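PDB 4EFI: 3-oxoacyl-(Acyl-carrier protein) synthase from Burkholderia xenovorans, which probably catalyses the condensation that forms 3-oxoacyl-[acyl-carrier-protein], as a thiolase-fold enzyme of the ketoacyl synthase III family. Local coordinates for residues E11-I19 and L135-Q143; A202-G210 and R222-M233. All blocks are in the same frame, centred on the assembly; numbering follows the deposited sequence. Where two conformers were deposited one is given.

Interaction 1 is partly buried, within the layers of the thiolase fold; interaction 2 is a surface contact. Their centres lie about 35 Å apart on opposite sides of the centre of the chain, and the two share no strand or helix. In interaction 1 a helix packs on the strands 10-15 and 17-26, largely through apolar side chains, and a glutamine amide binds the backbone at the bend between them. Interaction 2 pairs two short strands, 205-206 and 232-233, in an antiparallel ribbon, with loops continuing the contact and a stacked arginine pair at one end; charge and main-chain polarity count for more there, although leucine, methionine and proline contacts line the pairing. Each contact also includes one bridging water.

Interaction 1: residues E11-I19 and L135-Q143; sequences ELRTQGARI and LWLGMNLIQ. With FMT (formic acid), chain D.
In the layered thiolase fold, helix 130-143 packs against two strands of different sheets, 10-15 and 17-26, which meet at the bend around Gly16. Met139 reaches into this corner: its CG lies 3.8 Å from Ala17 CB, and the extended chain beyond carries CE along the backbone of residues 17-19. Ala17 CB also meets Ile142 CG2, and the side chains of Ile19 and Leu135 cross at about a right angle, with Ile19 CD1 3.9 Å from Leu135 CD2. Thr14 OG1 lies against Met139 CB (3.7 Å), and Thr14 CG2 approaches the Trp136 ring obliquely at CD1. Leu12 CD1 sits over one face of the indole, 3.7 Å from the centroid of its five-membered ring, a CH-pi contact; the ring also meets Phe193 edge-to-face. With CG anti to the backbone N (chi1 -178°) and an extended chain, Gln143 lies along the backbone at the bend. Gln143 OE1 accepts the Gln15 N-H at 3.1 Å, with the donor well above the carbonyl plane. Water 1 joins Gln143 NE2 to Arg13 O and NH1. A formic acid O1 accepts the Gly16 N-H. The helix belongs to the central layer between the two sheets of the five-layered alpha-beta-alpha-beta-alpha thiolase fold.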
ATOM      1  N   GLU A  11      13.697  13.248  -6.292  1.00 14.52           N
ATOM      2  CA  GLU A  11      13.764  13.604  -4.874  1.00 14.18           C
ATOM      3  C   GLU A  11      12.903  14.826  -4.585  1.00 14.66           C
ATOM      4  O   GLU A  11      13.021  15.848  -5.259  1.00 17.97           O
ATOM      5  CB  GLU A  11      15.216  13.861  -4.474  1.00 15.96           C
ATOM      6  CG  GLU A  11      16.059  12.638  -4.736  1.00 15.47           C
ATOM      7  CD  GLU A  11      17.543  12.831  -4.529  1.00 18.76           C
ATOM      8  OE1 GLU A  11      17.981  13.895  -4.006  1.00 20.39           O
ATOM      9  OE2 GLU A  11      18.288  11.902  -4.922  1.00 20.00           O
ATOM     10  N   LEU A  12      12.026  14.694  -3.597  1.00 14.22           N
ATOM     11  CA  LEU A  12      10.977  15.673  -3.315  1.00 14.12           C
ATOM     12  C   LEU A  12      10.949  15.968  -1.826  1.00 14.51           C
ATOM     13  O   LEU A  12      11.264  15.108  -1.016  1.00 16.26           O
ATOM     14  CB  LEU A  12       9.611  15.129  -3.738  1.00 14.26           C
ATOM     15  CG  LEU A  12       9.487  14.866  -5.229  1.00 15.35           C
ATOM     16  CD1 LEU A  12       8.362  13.873  -5.495  1.00 16.78           C
ATOM     17  CD2 LEU A  12       9.249  16.181  -5.966  1.00 17.45           C
ATOM     18  N   ARG A  13      10.575  17.182  -1.467  1.00 15.31           N
ATOM     19  CA  ARG A  13      10.516  17.616  -0.077  1.00 16.30           C
ATOM     20  C   ARG A  13       9.229  18.404   0.134  1.00 16.77           C
ATOM     21  O   ARG A  13       8.875  19.261  -0.686  1.00 17.39           O
ATOM     22  CB  ARG A  13      11.720  18.497   0.273  1.00 19.95           C
ATOM     23  CG  ARG A  13      11.713  19.057   1.688  1.00 18.73           C
ATOM     24  CD  ARG A  13      12.710  20.221   1.778  1.00 24.45           C
ATOM     25  NE  ARG A  13      12.783  20.830   3.105  1.00 27.66           N
ATOM     26  CZ  ARG A  13      11.896  21.700   3.576  1.00 28.85           C
ATOM     27  NH1 ARG A  13      10.853  22.050   2.835  1.00 30.55           N
ATOM     28  NH2 ARG A  13      12.048  22.214   4.790  1.00 33.46           N
ATOM     29  N   THR A  14       8.514  18.119   1.217  1.00 15.97           N
ATOM     30  CA  THR A  14       7.365  18.929   1.587  1.00 16.09           C
ATOM     31  C   THR A  14       7.540  19.436   3.024  1.00 15.25           C
ATOM     32  O   THR A  14       8.348  18.919   3.804  1.00 17.11           O
ATOM     33  CB  THR A  14       6.032  18.152   1.489  1.00 15.71           C
ATOM     34  OG1 THR A  14       6.026  17.069   2.419  1.00 15.28           O
ATOM     35  CG2 THR A  14       5.827  17.581   0.114  1.00 15.36           C
ATOM     36  N   GLN A  15       6.800  20.484   3.357  1.00 15.65           N
ATOM     37  CA  GLN A  15       6.689  20.959   4.719  1.00 16.07           C
ATOM     38  C   GLN A  15       5.302  21.562   4.909  1.00 18.25           C
ATOM     39  O   GLN A  15       4.618  21.871   3.936  1.00 19.63           O
ATOM     40  CB  GLN A  15       7.787  21.960   5.064  1.00 23.97           C
ATOM     41  CG  GLN A  15       7.799  23.208   4.256  1.00 28.23           C
ATOM     42  CD  GLN A  15       9.001  24.087   4.611  1.00 34.32           C
ATOM     43  OE1 GLN A  15       9.527  24.026   5.728  1.00 41.00           O
ATOM     44  NE2 GLN A  15       9.459  24.875   3.648  1.00 40.77           N
ATOM     45  N   GLY A  16       4.862  21.672   6.148  1.00 17.25           N
ATOM     46  CA  GLY A  16       3.587  22.303   6.426  1.00 15.92           C
ATOM     47  C   GLY A  16       2.398  21.356   6.449  1.00 14.72           C
ATOM     48  O   GLY A  16       1.264  21.821   6.493  1.00 17.00           O
ATOM     49  N   ALA A  17       2.646  20.050   6.454  1.00 13.79           N
ATOM     50  CA  ALA A  17       1.579  19.056   6.494  1.00 13.84           C
ATOM     51  C   ALA A  17       1.992  17.879   7.346  1.00 15.02           C
ATOM     52  O   ALA A  17       3.176  17.544   7.395  1.00 17.26           O
ATOM     53  CB  ALA A  17       1.258  18.563   5.087  1.00 15.08           C
ATOM     54  N   ARG A  18       1.031  17.239   8.001  0.57 13.72           N
ATOM     55  CA  ARG A  18       1.310  16.096   8.856  0.57 13.70           C
ATOM     56  C   ARG A  18       0.225  15.048   8.714  0.57 13.00           C
ATOM     57  O   ARG A  18      -0.927  15.352   8.369  0.57 14.02           O
ATOM     58  CB  ARG A  18       1.405  16.521  10.330  0.57 15.74           C
ATOM     59  CG  ARG A  18       0.137  17.134  10.896  0.57 16.32           C
ATOM     60  CD  ARG A  18       0.292  17.623  12.345  0.57 20.37           C
ATOM     61  NE  ARG A  18       0.269  16.532  13.319  0.57 20.88           N
ATOM     62  CZ  ARG A  18      -0.841  15.966  13.787  0.57 19.78           C
ATOM     63  NH1 ARG A  18      -0.759  14.976  14.663  0.57 28.23           N
ATOM     64  NH2 ARG A  18      -2.029  16.386  13.373  0.57 22.07           N
ATOM     65  N   ILE A  19       0.597  13.803   8.971  1.00 12.71           N
ATOM     66  CA  ILE A  19      -0.367  12.743   9.120  1.00 12.68           C
ATOM     67  C   ILE A  19      -1.114  12.978  10.435  1.00 13.07           C
ATOM     68  O   ILE A  19      -0.500  13.134  11.500  1.00 14.16           O
ATOM     69  CB  ILE A  19       0.299  11.361   9.119  1.00 12.77           C
ATOM     70  CG1 ILE A  19       0.954  11.106   7.765  1.00 12.79           C
ATOM     71  CG2 ILE A  19      -0.723  10.287   9.440  1.00 14.82           C
ATOM     72  CD1 ILE A  19       1.796   9.836   7.702  1.00 14.90           C
ATOM     73  N   LEU A 135       1.054  10.009  -0.017  1.00 11.18           N
ATOM     74  CA  LEU A 135       1.471  10.927   1.040  1.00 12.55           C
ATOM     75  C   LEU A 135       2.086  12.183   0.447  1.00 12.54           C
ATOM     76  O   LEU A 135       1.743  13.297   0.828  1.00 12.48           O
ATOM     77  CB  LEU A 135       2.495  10.256   1.974  1.00 12.52           C
ATOM     78  CG  LEU A 135       1.975   9.188   2.934  1.00 13.51           C
ATOM     79  CD1 LEU A 135       3.136   8.592   3.717  1.00 14.40           C
ATOM     80  CD2 LEU A 135       0.969   9.735   3.891  1.00 15.30           C
ATOM     81  N   TRP A 136       3.004  12.019  -0.499  1.00 12.62           N
ATOM     82  CA  TRP A 136       3.635  13.163  -1.121  1.00 12.33           C
ATOM     83  C   TRP A 136       2.600  14.059  -1.817  1.00 12.05           C
ATOM     84  O   TRP A 136       2.604  15.286  -1.626  1.00 13.04           O
ATOM     85  CB  TRP A 136       4.730  12.753  -2.122  1.00 13.20           C
ATOM     86  CG  TRP A 136       5.088  13.900  -2.975  1.00 13.40           C
ATOM     87  CD1 TRP A 136       5.787  14.989  -2.605  1.00 14.32           C
ATOM     88  CD2 TRP A 136       4.666  14.115  -4.327  1.00 14.92           C
ATOM     89  NE1 TRP A 136       5.830  15.901  -3.643  1.00 15.38           N
ATOM     90  CE2 TRP A 136       5.147  15.375  -4.715  1.00 15.88           C
ATOM     91  CE3 TRP A 136       3.932  13.353  -5.250  1.00 17.17           C
ATOM     92  CZ2 TRP A 136       4.928  15.889  -6.002  1.00 17.13           C
ATOM     93  CZ3 TRP A 136       3.701  13.865  -6.507  1.00 18.63           C
ATOM     94  CH2 TRP A 136       4.199  15.123  -6.872  1.00 17.18           C
ATOM     95  N   LEU A 137       1.704  13.458  -2.601  1.00 12.19           N
ATOM     96  CA  LEU A 137       0.765  14.271  -3.353  1.00 12.69           C
ATOM     97  C   LEU A 137      -0.128  15.041  -2.408  1.00 11.90           C
ATOM     98  O   LEU A 137      -0.381  16.240  -2.596  1.00 13.43           O
ATOM     99  CB  LEU A 137      -0.067  13.420  -4.299  1.00 14.63           C
ATOM    100  CG  LEU A 137      -0.987  14.251  -5.185  1.00 16.61           C
ATOM    101  CD1 LEU A 137      -0.224  15.322  -5.969  1.00 22.47           C
ATOM    102  CD2 LEU A 137      -1.700  13.310  -6.127  1.00 21.68           C
ATOM    103  N   GLY A 138      -0.631  14.367  -1.397  1.00 11.53           N
ATOM    104  CA  GLY A 138      -1.485  15.029  -0.433  1.00 12.29           C
ATOM    105  C   GLY A 138      -0.809  16.144   0.334  1.00 12.29           C
ATOM    106  O   GLY A 138      -1.369  17.222   0.553  1.00 12.95           O
ATOM    107  N   MET A 139       0.433  15.903   0.749  1.00 11.42           N
ATOM    108  CA  MET A 139       1.180  16.921   1.470  1.00 12.89           C
ATOM    109  C   MET A 139       1.534  18.094   0.562  1.00 12.56           C
ATOM    110  O   MET A 139       1.539  19.242   0.998  1.00 14.07           O
ATOM    111  CB  MET A 139       2.431  16.340   2.146  1.00 13.21           C
ATOM    112  CG  MET A 139       2.079  15.382   3.257  1.00 13.17           C
ATOM    113  SD  MET A 139       3.482  15.000   4.325  1.00 14.78           S
ATOM    114  CE  MET A 139       2.617  14.242   5.691  1.00 16.28           C
ATOM    115  N   ASN A 140       1.803  17.822  -0.718  1.00 13.14           N
ATOM    116  CA  ASN A 140       2.023  18.884  -1.684  1.00 15.29           C
ATOM    117  C   ASN A 140       0.756  19.748  -1.836  1.00 13.12           C
ATOM    118  O   ASN A 140       0.874  20.988  -1.861  1.00 15.79           O
ATOM    119  CB  ASN A 140       2.442  18.284  -3.032  1.00 15.98           C
ATOM    120  CG  ASN A 140       2.671  19.335  -4.090  1.00 16.44           C
ATOM    121  OD1 ASN A 140       3.789  19.761  -4.330  1.00 22.70           O
ATOM    122  ND2 ASN A 140       1.636  19.717  -4.750  1.00 17.49           N
ATOM    123  N   LEU A 141      -0.417  19.134  -1.872  1.00 14.36           N
ATOM    124  CA  LEU A 141      -1.665  19.905  -1.972  1.00 15.19           C
ATOM    125  C   LEU A 141      -1.800  20.866  -0.775  1.00 15.03           C
ATOM    126  O   LEU A 141      -2.201  22.019  -0.926  1.00 16.17           O
ATOM    127  CB  LEU A 141      -2.883  18.980  -2.007  1.00 17.23           C
ATOM    128  CG  LEU A 141      -3.152  18.079  -3.230  1.00 21.06           C
ATOM    129  CD1 LEU A 141      -4.407  17.243  -3.026  1.00 24.57           C
ATOM    130  CD2 LEU A 141      -3.270  18.928  -4.470  1.00 25.69           C
ATOM    131  N   ILE A 142      -1.457  20.397   0.414  1.00 13.26           N
ATOM    132  CA  ILE A 142      -1.573  21.207   1.607  1.00 13.59           C
ATOM    133  C   ILE A 142      -0.509  22.299   1.610  1.00 16.15           C
ATOM    134  O   ILE A 142      -0.816  23.467   1.852  1.00 16.54           O
ATOM    135  CB  ILE A 142      -1.491  20.311   2.848  1.00 12.84           C
ATOM    136  CG1 ILE A 142      -2.773  19.495   2.941  1.00 13.09           C
ATOM    137  CG2 ILE A 142      -1.280  21.152   4.124  1.00 14.87           C
ATOM    138  CD1 ILE A 142      -2.700  18.340   3.928  1.00 14.96           C
ATOM    139  N   GLN A 143       0.732  21.961   1.303  1.00 13.52           N
ATOM    140  CA  GLN A 143       1.793  22.961   1.283  1.00 15.96           C
ATOM    141  C   GLN A 143       1.516  24.116   0.313  1.00 16.77           C
ATOM    142  O   GLN A 143       1.880  25.266   0.616  1.00 20.73           O
ATOM    143  CB  GLN A 143       3.136  22.294   0.956  1.00 15.40           C
ATOM    144  CG  GLN A 143       4.308  23.259   0.969  1.00 18.40           C
ATOM    145  CD  GLN A 143       5.651  22.576   0.785  1.00 19.63           C
ATOM    146  OE1 GLN A 143       5.729  21.374   0.570  1.00 20.56           O
ATOM    147  NE2 GLN A 143       6.718  23.358   0.856  1.00 22.17           N
TER
HETATM  148  C   FMT D 403       5.066  21.046   9.443  1.00 20.00           C
HETATM  149  O1  FMT D 403       6.011  21.265   8.705  1.00 20.00           O
HETATM  150  O2  FMT D 403       4.943  19.842   9.995  1.00 20.00           O
HETATM  151  O   HOH W   1       9.439  21.864   0.406  1.00 26.12           O

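Interaction 2: residues A202-G210 and R222-M233; sequences ARNLIVPSG and RMAGKSPECLFM
Residues 205-206 and 232-233 run antiparallel. Ile206 and Phe232 form the hydrogen-bonded pair, with Ile206 N to Phe232 O at 3.1 Å and Phe232 N to Ile206 O at 2.8 Å, and Leu205 faces Met233 in the neighbouring non-hydrogen-bonded pair. Past the strands, Ser209 N donates to Pro228 O (2.8 Å) at the type I turn from Ser227 to Cys230, and water 2 bridges Ser209 O and Glu229 O. The motif is a two-stranded antiparallel ribbon whose 25-residue connection carries this turn and a type II turn from Met223 to Lys226. On one face Leu205 CD2 touches Leu231 CD1 at 3.6 Å and Met233 CG, and Ile238 of helix 235-257 packs on Leu205 and Met233. On the face of Ile206 and Phe232, Ile206 CG2 meets Phe232 CD2, and Met223 CE lies over the Phe232 ring, toward its rim. Arg222, its chain bent at chi3 (-62°), lays its guanidinium flat on that of Arg203, centres 3.9 Å apart and planes at 11°. Arg222 NH2 donates to Arg203 O (2.9 Å) and Arg222 NH1 to Asn204 OD1 (3.0 Å), in the amide carbonyl plane; Asn204 ND2 is hydrogen-bonded to Tyr334 OH. Salt bridges from Arg222 to Asp220 and Asp234 probably offset the like charges.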
ATOM      1  N   ALA A 202       6.667  -3.407 -17.136  1.00 15.06           N
ATOM      2  CA  ALA A 202       5.226  -3.612 -17.239  1.00 15.40           C
ATOM      3  C   ALA A 202       4.870  -5.084 -17.435  1.00 16.12           C
ATOM      4  O   ALA A 202       3.975  -5.599 -16.760  1.00 16.31           O
ATOM      5  CB  ALA A 202       4.660  -2.766 -18.386  1.00 15.66           C
ATOM      6  N   ARG A 203       5.549  -5.755 -18.355  1.00 15.58           N
ATOM      7  CA  ARG A 203       5.223  -7.139 -18.709  1.00 16.16           C
ATOM      8  C   ARG A 203       5.553  -8.154 -17.609  1.00 16.91           C
ATOM      9  O   ARG A 203       5.225  -9.326 -17.747  1.00 17.79           O
ATOM     10  CB  ARG A 203       5.933  -7.539 -20.010  1.00 18.84           C
ATOM     11  CG  ARG A 203       7.419  -7.754 -19.844  1.00 20.67           C
ATOM     12  CD  ARG A 203       8.140  -7.907 -21.190  1.00 23.78           C
ATOM     13  NE  ARG A 203       7.645  -9.017 -22.006  1.00 24.57           N
ATOM     14  CZ  ARG A 203       8.142 -10.249 -21.997  1.00 25.85           C
ATOM     15  NH1 ARG A 203       9.152 -10.569 -21.203  1.00 24.63           N
ATOM     16  NH2 ARG A 203       7.626 -11.176 -22.793  1.00 26.99           N
ATOM     17  N   ASN A 204       6.182  -7.713 -16.519  1.00 15.96           N
ATOM     18  CA  ASN A 204       6.551  -8.627 -15.435  1.00 15.72           C
ATOM     19  C   ASN A 204       5.549  -8.654 -14.277  1.00 15.93           C
ATOM     20  O   ASN A 204       5.637  -9.507 -13.397  1.00 16.27           O
ATOM     21  CB  ASN A 204       7.957  -8.301 -14.928  1.00 16.59           C
ATOM     22  CG  ASN A 204       8.989  -8.523 -15.985  1.00 19.39           C
ATOM     23  OD1 ASN A 204       8.838  -9.406 -16.828  1.00 19.69           O
ATOM     24  ND2 ASN A 204      10.046  -7.716 -15.974  1.00 20.81           N
ATOM     25  N   LEU A 205       4.593  -7.739 -14.294  1.00 15.51           N
ATOM     26  CA  LEU A 205       3.561  -7.677 -13.261  1.00 14.65           C
ATOM     27  C   LEU A 205       2.389  -6.962 -13.907  1.00 13.78           C
ATOM     28  O   LEU A 205       2.377  -5.728 -14.062  1.00 13.82           O
ATOM     29  CB  LEU A 205       4.069  -6.928 -12.022  1.00 19.87           C
ATOM     30  CG  LEU A 205       3.694  -7.538 -10.672  1.00 22.89           C
ATOM     31  CD1 LEU A 205       4.385  -6.802  -9.507  1.00 18.94           C
ATOM     32  CD2 LEU A 205       2.181  -7.549 -10.516  1.00 27.96           C
ATOM     33  N   ILE A 206       1.404  -7.759 -14.333  1.00 13.82           N
ATOM     34  CA  ILE A 206       0.418  -7.286 -15.283  1.00 12.77           C
ATOM     35  C   ILE A 206      -0.841  -8.156 -15.232  1.00 13.43           C
ATOM     36  O   ILE A 206      -0.759  -9.344 -14.975  1.00 14.10           O
ATOM     37  CB  ILE A 206       1.027  -7.254 -16.732  1.00 13.54           C
ATOM     38  CG1 ILE A 206       0.031  -6.680 -17.745  1.00 13.77           C
ATOM     39  CG2 ILE A 206       1.490  -8.624 -17.165  1.00 14.44           C
ATOM     40  CD1 ILE A 206       0.709  -6.184 -19.014  1.00 15.28           C
ATOM     41  N   VAL A 207      -1.989  -7.520 -15.475  1.00 13.87           N
ATOM     42  CA  VAL A 207      -3.219  -8.255 -15.804  1.00 13.61           C
ATOM     43  C   VAL A 207      -3.398  -8.127 -17.337  1.00 14.17           C
ATOM     44  O   VAL A 207      -3.700  -7.046 -17.841  1.00 14.60           O
ATOM     45  CB  VAL A 207      -4.435  -7.685 -15.051  1.00 13.96           C
ATOM     46  CG1 VAL A 207      -5.708  -8.375 -15.484  1.00 15.56           C
ATOM     47  CG2 VAL A 207      -4.239  -7.846 -13.553  1.00 13.91           C
ATOM     48  N   PRO A 208      -3.152  -9.190 -18.093  1.00 14.19           N
ATOM     49  CA  PRO A 208      -3.116  -9.039 -19.554  1.00 14.95           C
ATOM     50  C   PRO A 208      -4.408  -8.515 -20.180  1.00 15.38           C
ATOM     51  O   PRO A 208      -4.339  -7.662 -21.084  1.00 16.37           O
ATOM     52  CB  PRO A 208      -2.797 -10.455 -20.033  1.00 16.47           C
ATOM     53  CG  PRO A 208      -1.920 -10.990 -18.935  1.00 16.50           C
ATOM     54  CD  PRO A 208      -2.619 -10.505 -17.685  1.00 14.70           C
ATOM     55  N   SER A 209      -5.553  -9.035 -19.743  1.00 15.86           N
ATOM     56  CA  SER A 209      -6.849  -8.735 -20.353  1.00 15.78           C
ATOM     57  C   SER A 209      -7.772  -8.147 -19.307  1.00 16.45           C
ATOM     58  O   SER A 209      -7.749  -8.549 -18.128  1.00 17.03           O
ATOM     59  CB  SER A 209      -7.486  -9.994 -20.926  1.00 18.88           C
ATOM     60  OG  SER A 209      -6.833 -10.394 -22.120  1.00 22.76           O
ATOM     61  N   GLY A 210      -8.614  -7.206 -19.733  1.00 16.63           N
ATOM     62  CA  GLY A 210      -9.537  -6.566 -18.813  1.00 17.41           C
ATOM     63  C   GLY A 210      -9.580  -5.073 -19.003  1.00 17.06           C
ATOM     64  O   GLY A 210     -10.493  -4.421 -18.496  1.00 17.81           O
ATOM     65  N   ARG A 222       5.779 -17.424 -21.196  1.00 22.97           N
ATOM     66  CA  ARG A 222       5.673 -17.500 -19.748  1.00 23.64           C
ATOM     67  C   ARG A 222       4.229 -17.637 -19.317  1.00 24.17           C
ATOM     68  O   ARG A 222       3.958 -18.017 -18.174  1.00 24.76           O
ATOM     69  CB  ARG A 222       6.255 -16.251 -19.084  1.00 24.25           C
ATOM     70  CG  ARG A 222       7.667 -15.895 -19.492  1.00 23.08           C
ATOM     71  CD  ARG A 222       8.043 -14.540 -18.905  1.00 21.53           C
ATOM     72  NE  ARG A 222       7.169 -13.497 -19.429  1.00 20.70           N
ATOM     73  CZ  ARG A 222       7.029 -12.288 -18.896  1.00 18.57           C
ATOM     74  NH1 ARG A 222       7.712 -11.951 -17.808  1.00 20.14           N
ATOM     75  NH2 ARG A 222       6.208 -11.400 -19.444  1.00 18.24           N
ATOM     76  N   MET A 223       3.301 -17.302 -20.217  1.00 24.89           N
ATOM     77  CA  MET A 223       1.877 -17.270 -19.873  1.00 22.52           C
ATOM     78  C   MET A 223       1.090 -18.511 -20.336  1.00 25.89           C
ATOM     79  O   MET A 223      -0.139 -18.529 -20.241  1.00 27.69           O
ATOM     80  CB  MET A 223       1.241 -15.980 -20.413  1.00 21.87           C
ATOM     81  CG  MET A 223       1.890 -14.731 -19.866  1.00 19.42           C
ATOM     82  SD  MET A 223       1.004 -13.250 -20.341  1.00 19.46           S
ATOM     83  CE  MET A 223       2.001 -12.031 -19.492  1.00 22.75           C
ATOM     84  N   ALA A 224       1.786 -19.547 -20.815  1.00 25.77           N
ATOM     85  CA  ALA A 224       1.147 -20.811 -21.201  1.00 29.57           C
ATOM     86  C   ALA A 224       0.309 -21.366 -20.045  1.00 30.72           C
ATOM     87  O   ALA A 224       0.802 -21.509 -18.925  1.00 30.40           O
ATOM     88  CB  ALA A 224       2.201 -21.822 -21.603  1.00 30.31           C
ATOM     89  N   GLY A 225      -0.963 -21.639 -20.311  1.00 32.32           N
ATOM     90  CA  GLY A 225      -1.840 -22.205 -19.300  1.00 34.58           C
ATOM     91  C   GLY A 225      -2.339 -21.225 -18.247  1.00 31.49           C
ATOM     92  O   GLY A 225      -3.028 -21.629 -17.310  1.00 37.18           O
ATOM     93  N   LYS A 226      -2.010 -19.950 -18.393  1.00 26.52           N
ATOM     94  CA  LYS A 226      -2.477 -18.952 -17.443  1.00 25.60           C
ATOM     95  C   LYS A 226      -3.723 -18.256 -17.972  1.00 26.59           C
ATOM     96  O   LYS A 226      -3.949 -18.204 -19.177  1.00 31.33           O
ATOM     97  CB  LYS A 226      -1.371 -17.942 -17.151  1.00 20.00           C
ATOM     98  N   SER A 227      -4.536 -17.732 -17.063  1.00 23.28           N
ATOM     99  CA  SER A 227      -5.759 -17.036 -17.447  1.00 24.81           C
ATOM    100  C   SER A 227      -5.445 -15.562 -17.687  1.00 18.91           C
ATOM    101  O   SER A 227      -4.939 -14.893 -16.802  1.00 18.91           O
ATOM    102  CB  SER A 227      -6.830 -17.177 -16.366  1.00 28.06           C
ATOM    103  OG  SER A 227      -7.901 -16.277 -16.605  1.00 34.14           O
ATOM    104  N   PRO A 228      -5.734 -15.053 -18.898  1.00 18.79           N
ATOM    105  CA  PRO A 228      -5.330 -13.675 -19.203  1.00 17.12           C
ATOM    106  C   PRO A 228      -6.060 -12.587 -18.408  1.00 16.15           C
ATOM    107  O   PRO A 228      -5.588 -11.473 -18.321  1.00 15.87           O
ATOM    108  CB  PRO A 228      -5.602 -13.555 -20.716  1.00 20.12           C
ATOM    109  CG  PRO A 228      -6.625 -14.563 -20.988  1.00 25.06           C
ATOM    110  CD  PRO A 228      -6.286 -15.725 -20.085  1.00 21.33           C
ATOM    111  N   GLU A 229      -7.220 -12.923 -17.833  1.00 17.93           N
ATOM    112  CA  GLU A 229      -7.963 -11.959 -17.035  1.00 16.61           C
ATOM    113  C   GLU A 229      -7.459 -11.877 -15.605  1.00 17.10           C
ATOM    114  O   GLU A 229      -7.966 -11.102 -14.820  1.00 18.82           O
ATOM    115  CB  GLU A 229      -9.457 -12.278 -17.039  1.00 20.11           C
ATOM    116  CG  GLU A 229     -10.159 -11.988 -18.368  1.00 26.49           C
ATOM    117  CD  GLU A 229      -9.822 -12.992 -19.461  1.00 33.21           C
ATOM    118  OE1 GLU A 229      -9.629 -14.188 -19.153  1.00 33.70           O
ATOM    119  OE2 GLU A 229      -9.755 -12.578 -20.641  1.00 37.75           O
ATOM    120  N   CYS A 230      -6.442 -12.660 -15.276  1.00 16.01           N
ATOM    121  CA  CYS A 230      -5.903 -12.673 -13.916  1.00 16.52           C
ATOM    122  C   CYS A 230      -4.491 -12.108 -13.833  1.00 16.75           C
ATOM    123  O   CYS A 230      -3.789 -11.938 -14.838  1.00 17.41           O
ATOM    124  CB  CYS A 230      -5.914 -14.102 -13.379  1.00 17.16           C
ATOM    125  SG  CYS A 230      -7.574 -14.866 -13.333  1.00 22.28           S
ATOM    126  N   LEU A 231      -4.071 -11.823 -12.620  1.00 15.67           N
ATOM    127  CA  LEU A 231      -2.764 -11.270 -12.362  1.00 14.79           C
ATOM    128  C   LEU A 231      -1.667 -12.247 -12.731  1.00 15.61           C
ATOM    129  O   LEU A 231      -1.685 -13.404 -12.320  1.00 17.61           O
ATOM    130  CB  LEU A 231      -2.661 -10.918 -10.876  1.00 14.50           C
ATOM    131  CG  LEU A 231      -1.345 -10.315 -10.408  1.00 16.40           C
ATOM    132  CD1 LEU A 231      -1.131  -8.961 -11.027  1.00 17.50           C
ATOM    133  CD2 LEU A 231      -1.327 -10.214  -8.869  1.00 19.73           C
ATOM    134  N   PHE A 232      -0.708 -11.733 -13.500  1.00 15.10           N
ATOM    135  CA  PHE A 232       0.527 -12.430 -13.837  1.00 14.92           C
ATOM    136  C   PHE A 232       1.708 -11.761 -13.147  1.00 14.58           C
ATOM    137  O   PHE A 232       1.840 -10.552 -13.165  1.00 15.46           O
ATOM    138  CB  PHE A 232       0.753 -12.412 -15.356  1.00 16.04           C
ATOM    139  CG  PHE A 232       2.099 -12.941 -15.764  1.00 16.81           C
ATOM    140  CD1 PHE A 232       2.292 -14.306 -15.936  1.00 17.43           C
ATOM    141  CD2 PHE A 232       3.180 -12.085 -15.940  1.00 16.33           C
ATOM    142  CE1 PHE A 232       3.507 -14.804 -16.281  1.00 17.93           C
ATOM    143  CE2 PHE A 232       4.412 -12.587 -16.290  1.00 20.30           C
ATOM    144  CZ  PHE A 232       4.578 -13.948 -16.464  1.00 20.90           C
ATOM    145  N   MET A 233       2.559 -12.572 -12.542  1.00 15.65           N
ATOM    146  CA  MET A 233       3.795 -12.088 -11.946  1.00 18.34           C
ATOM    147  C   MET A 233       4.961 -12.953 -12.360  1.00 18.65           C
ATOM    148  O   MET A 233       4.921 -14.179 -12.204  1.00 20.46           O
ATOM    149  CB  MET A 233       3.714 -12.131 -10.420  1.00 21.81           C
ATOM    150  CG  MET A 233       2.521 -11.454  -9.859  1.00 22.46           C
ATOM    151  SD  MET A 233       2.497 -11.539  -8.043  1.00 27.55           S
ATOM    152  CE  MET A 233       3.934 -10.549  -7.626  1.00 33.55           C
TER
HETATM  153  O   HOH W   2      -9.284  -8.714 -15.948  1.00 17.41           O